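KLLA0F12672p (Kluyveromyces lactis, PDB 4M3O) probably dephosphorylates the C-terminal heptapeptide repeats of RNA polymerase II; this chain is the phosphatase's zinc-binding N-terminal domain. Local coordinates at residues A[2-7]-A[46-51]. Sequence-based numbering, arbitrary orientation.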
ATOM      1  N   MET A   2      -4.903 -12.253  -5.839  1.00 66.23           N
ATOM      2  CA  MET A   2      -3.954 -11.386  -5.146  1.00 58.17           C
ATOM      3  C   MET A   2      -3.238 -10.477  -6.147  1.00 60.51           C
ATOM      4  O   MET A   2      -3.018 -10.856  -7.303  1.00 54.07           O
ATOM      5  CB  MET A   2      -2.916 -12.254  -4.449  1.00 62.10           C
ATOM      6  CG  MET A   2      -3.485 -13.031  -3.278  1.00 63.30           C
ATOM      7  SD  MET A   2      -2.202 -13.232  -2.050  1.00 79.74           S
ATOM      8  CE  MET A   2      -3.144 -13.160  -0.539  1.00 79.24           C
ATOM      9  N   ALA A   3      -2.864  -9.279  -5.711  1.00 53.35           N
ATOM     10  CA  ALA A   3      -2.354  -8.259  -6.619  1.00 46.50           C
ATOM     11  C   ALA A   3      -0.843  -8.394  -6.838  1.00 47.06           C
ATOM     12  O   ALA A   3      -0.061  -8.634  -5.875  1.00 46.74           O
ATOM     13  CB  ALA A   3      -2.666  -6.869  -6.065  1.00 46.19           C
ATOM     14  N   THR A   4      -0.448  -8.149  -8.082  1.00 43.67           N
ATOM     15  CA  THR A   4       0.953  -8.248  -8.534  1.00 46.86           C
ATOM     16  C   THR A   4       1.335  -7.003  -9.307  1.00 39.53           C
ATOM     17  O   THR A   4       0.469  -6.258  -9.698  1.00 39.36           O
ATOM     18  CB  THR A   4       1.146  -9.436  -9.499  1.00 57.65           C
ATOM     19  OG1 THR A   4       0.459 -10.587  -8.974  1.00 64.32           O
ATOM     20  CG2 THR A   4       2.619  -9.801  -9.676  1.00 64.47           C
ATOM     21  N   ILE A   5       2.637  -6.798  -9.513  1.00 40.36           N
ATOM     22  CA  ILE A   5       3.169  -5.684 -10.310  1.00 42.57           C
ATOM     23  C   ILE A   5       2.475  -5.550 -11.671  1.00 46.82           C
ATOM     24  O   ILE A   5       2.035  -4.433 -12.123  1.00 42.15           O
ATOM     25  CB  ILE A   5       4.675  -5.904 -10.540  1.00 44.22           C
ATOM     26  CG1 ILE A   5       5.413  -5.785  -9.223  1.00 43.02           C
ATOM     27  CG2 ILE A   5       5.197  -4.911 -11.571  1.00 46.75           C
ATOM     28  CD1 ILE A   5       6.915  -5.842  -9.304  1.00 43.60           C
ATOM     29  N   GLU A   6       2.352  -6.717 -12.313  1.00 45.22           N
ATOM     30  CA  GLU A   6       1.765  -6.841 -13.661  1.00 47.77           C
ATOM     31  C   GLU A   6       0.346  -6.303 -13.700  1.00 46.64           C
ATOM     32  O   GLU A   6      -0.056  -5.544 -14.580  1.00 45.47           O
ATOM     33  CB  GLU A   6       1.790  -8.332 -14.097  1.00 53.35           C
ATOM     34  CG  GLU A   6       3.187  -8.880 -14.533  1.00 56.95           C
ATOM     35  CD  GLU A   6       4.313  -8.776 -13.489  1.00 64.86           C
ATOM     36  OE1 GLU A   6       4.133  -9.188 -12.294  1.00 59.34           O
ATOM     37  OE2 GLU A   6       5.409  -8.279 -13.869  1.00 70.21           O
ATOM     38  N   GLU A   7      -0.429  -6.754 -12.748  1.00 51.07           N
ATOM     39  CA  GLU A   7      -1.799  -6.271 -12.547  1.00 56.06           C
ATOM     40  C   GLU A   7      -1.920  -4.754 -12.304  1.00 49.62           C
ATOM     41  O   GLU A   7      -2.755  -4.067 -12.893  1.00 44.26           O
ATOM     42  CB  GLU A   7      -2.338  -6.997 -11.327  1.00 59.68           C
ATOM     43  CG  GLU A   7      -3.687  -7.621 -11.509  1.00 67.27           C
ATOM     44  CD  GLU A   7      -4.703  -7.006 -10.619  1.00 69.15           C
ATOM     45  OE1 GLU A   7      -5.016  -5.815 -10.816  1.00 89.08           O
ATOM     46  OE2 GLU A   7      -5.170  -7.707  -9.716  1.00 74.84           O
ATOM     47  N   ALA A  46       6.519 -10.223  -1.861  1.00 43.88           N
ATOM     48  CA  ALA A  46       7.499  -9.213  -1.513  1.00 43.38           C
ATOM     49  C   ALA A  46       7.807  -8.245  -2.644  1.00 42.79           C
ATOM     50  O   ALA A  46       7.977  -7.015  -2.407  1.00 38.44           O
ATOM     51  CB  ALA A  46       8.778  -9.884  -1.022  1.00 49.01           C
ATOM     52  N   ARG A  47       7.890  -8.764  -3.860  1.00 40.91           N
ATOM     53  CA  ARG A  47       8.397  -7.932  -4.947  1.00 44.53           C
ATOM     54  C   ARG A  47       7.347  -6.871  -5.281  1.00 36.17           C
ATOM     55  O   ARG A  47       7.681  -5.727  -5.645  1.00 41.44           O
ATOM     56  CB  ARG A  47       8.829  -8.780  -6.180  1.00 46.93           C
ATOM     57  CG  ARG A  47       7.711  -9.388  -7.005  1.00 50.49           C
ATOM     58  CD  ARG A  47       8.235 -10.244  -8.168  1.00 50.34           C
ATOM     59  NE  ARG A  47       8.358  -9.519  -9.434  1.00 53.34           N
ATOM     60  CZ  ARG A  47       7.358  -9.265 -10.286  1.00 56.16           C
ATOM     61  NH1 ARG A  47       6.085  -9.635 -10.038  1.00 61.40           N
ATOM     62  NH2 ARG A  47       7.617  -8.596 -11.398  1.00 54.47           N
ATOM     63  N   THR A  48       6.077  -7.244  -5.152  1.00 36.82           N
ATOM     64  CA  THR A  48       5.005  -6.339  -5.414  1.00 38.28           C
ATOM     65  C   THR A  48       4.920  -5.228  -4.300  1.00 36.13           C
ATOM     66  O   THR A  48       4.769  -4.040  -4.548  1.00 36.38           O
ATOM     67  CB  THR A  48       3.681  -7.116  -5.592  1.00 43.79           C
ATOM     68  OG1 THR A  48       3.809  -8.123  -6.619  1.00 43.92           O
ATOM     69  CG2 THR A  48       2.555  -6.127  -5.980  1.00 40.53           C
ATOM     70  N   MET A  49       5.101  -5.667  -3.077  1.00 34.92           N
ATOM     71  CA  MET A  49       5.115  -4.829  -1.892  1.00 35.94           C
ATOM     72  C   MET A  49       6.228  -3.792  -2.011  1.00 36.86           C
ATOM     73  O   MET A  49       6.021  -2.568  -1.769  1.00 34.78           O
ATOM     74  CB  MET A  49       5.265  -5.795  -0.732  1.00 39.45           C
ATOM     75  CG  MET A  49       4.820  -5.359   0.596  1.00 46.16           C
ATOM     76  SD  MET A  49       3.145  -4.708   0.736  1.00 45.66           S
ATOM     77  CE  MET A  49       3.557  -4.018   2.324  1.00 43.90           C
ATOM     78  N   LYS A  50       7.384  -4.208  -2.521  1.00 35.84           N
ATOM     79  CA  LYS A  50       8.496  -3.257  -2.728  1.00 37.82           C
ATOM     80  C   LYS A  50       8.218  -2.305  -3.897  1.00 39.02           C
ATOM     81  O   LYS A  50       8.590  -1.135  -3.838  1.00 37.32           O
ATOM     82  CB  LYS A  50       9.795  -3.938  -3.000  1.00 38.77           C
ATOM     83  CG  LYS A  50      10.316  -4.831  -1.881  1.00 40.17           C
ATOM     84  CD  LYS A  50      11.314  -5.872  -2.469  1.00 42.67           C
ATOM     85  CE  LYS A  50      11.804  -6.847  -1.403  1.00 47.15           C
ATOM     86  NZ  LYS A  50      12.954  -6.298  -0.629  1.00 52.68           N
ATOM     87  N   TYR A  51       7.541  -2.807  -4.918  1.00 37.23           N
ATOM     88  CA  TYR A  51       7.147  -1.959  -6.055  1.00 38.72           C
ATOM     89  C   TYR A  51       6.135  -0.847  -5.645  1.00 36.63           C
ATOM     90  O   TYR A  51       6.251   0.283  -6.062  1.00 37.12           O
ATOM     91  CB  TYR A  51       6.552  -2.861  -7.147  1.00 37.71           C
ATOM     92  CG  TYR A  51       5.945  -2.153  -8.307  1.00 37.93           C
ATOM     93  CD1 TYR A  51       6.744  -1.533  -9.260  1.00 37.80           C
ATOM     94  CD2 TYR A  51       4.559  -2.092  -8.459  1.00 40.78           C
ATOM     95  CE1 TYR A  51       6.183  -0.849 -10.345  1.00 37.27           C
ATOM     96  CE2 TYR A  51       3.980  -1.451  -9.556  1.00 40.30           C
ATOM     97  CZ  TYR A  51       4.796  -0.830 -10.495  1.00 39.46           C
ATOM     98  OH  TYR A  51       4.186  -0.160 -11.533  1.00 44.84           O
TER
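I5, the first residue of helix 5-13, lies against T48 of helix 46-52, their CA atoms 5.3 Å apart, just where the chain turns out of strand 2-3. The I5 side chain reaches both R47 and Y51. Its CD1 sits over the centre of one face of the R47 guanidinium, 3.5 Å from NH2, and also meets Y51 CB at 3.7 Å. CG2, anti to the I5 backbone N, extends over the Y51 ring instead, a CH-pi contact 4.1 Å from the centroid and almost on the ring normal. E6 starts out pointing away from helix 46-52, but a bend at chi2 (58°) brings its carboxylate back to R47. The two planar groups are nearly coplanar, 15° apart: R47 NH1 donates to the syn lone pair of E6 OE1 (3.0 Å, 169°), while NH2 makes a weak bond to OE2 at 3.3 Å. T4 CG2 abuts the guanidinium edge, 3.5 Å from NH1. Deeper in, T48 OG1 accepts a weak, bent bond from I5 N (3.4 Å) and is also hydrogen-bonded to D45, just before its helix. Away from the zinc site, the contact joins the N-terminal strand-to-helix turn to helix 46-52: an end-on, two-point salt bridge on the more exposed side helps hold the guanidinium flat over I5, which carries the apolar packing inward to Y51.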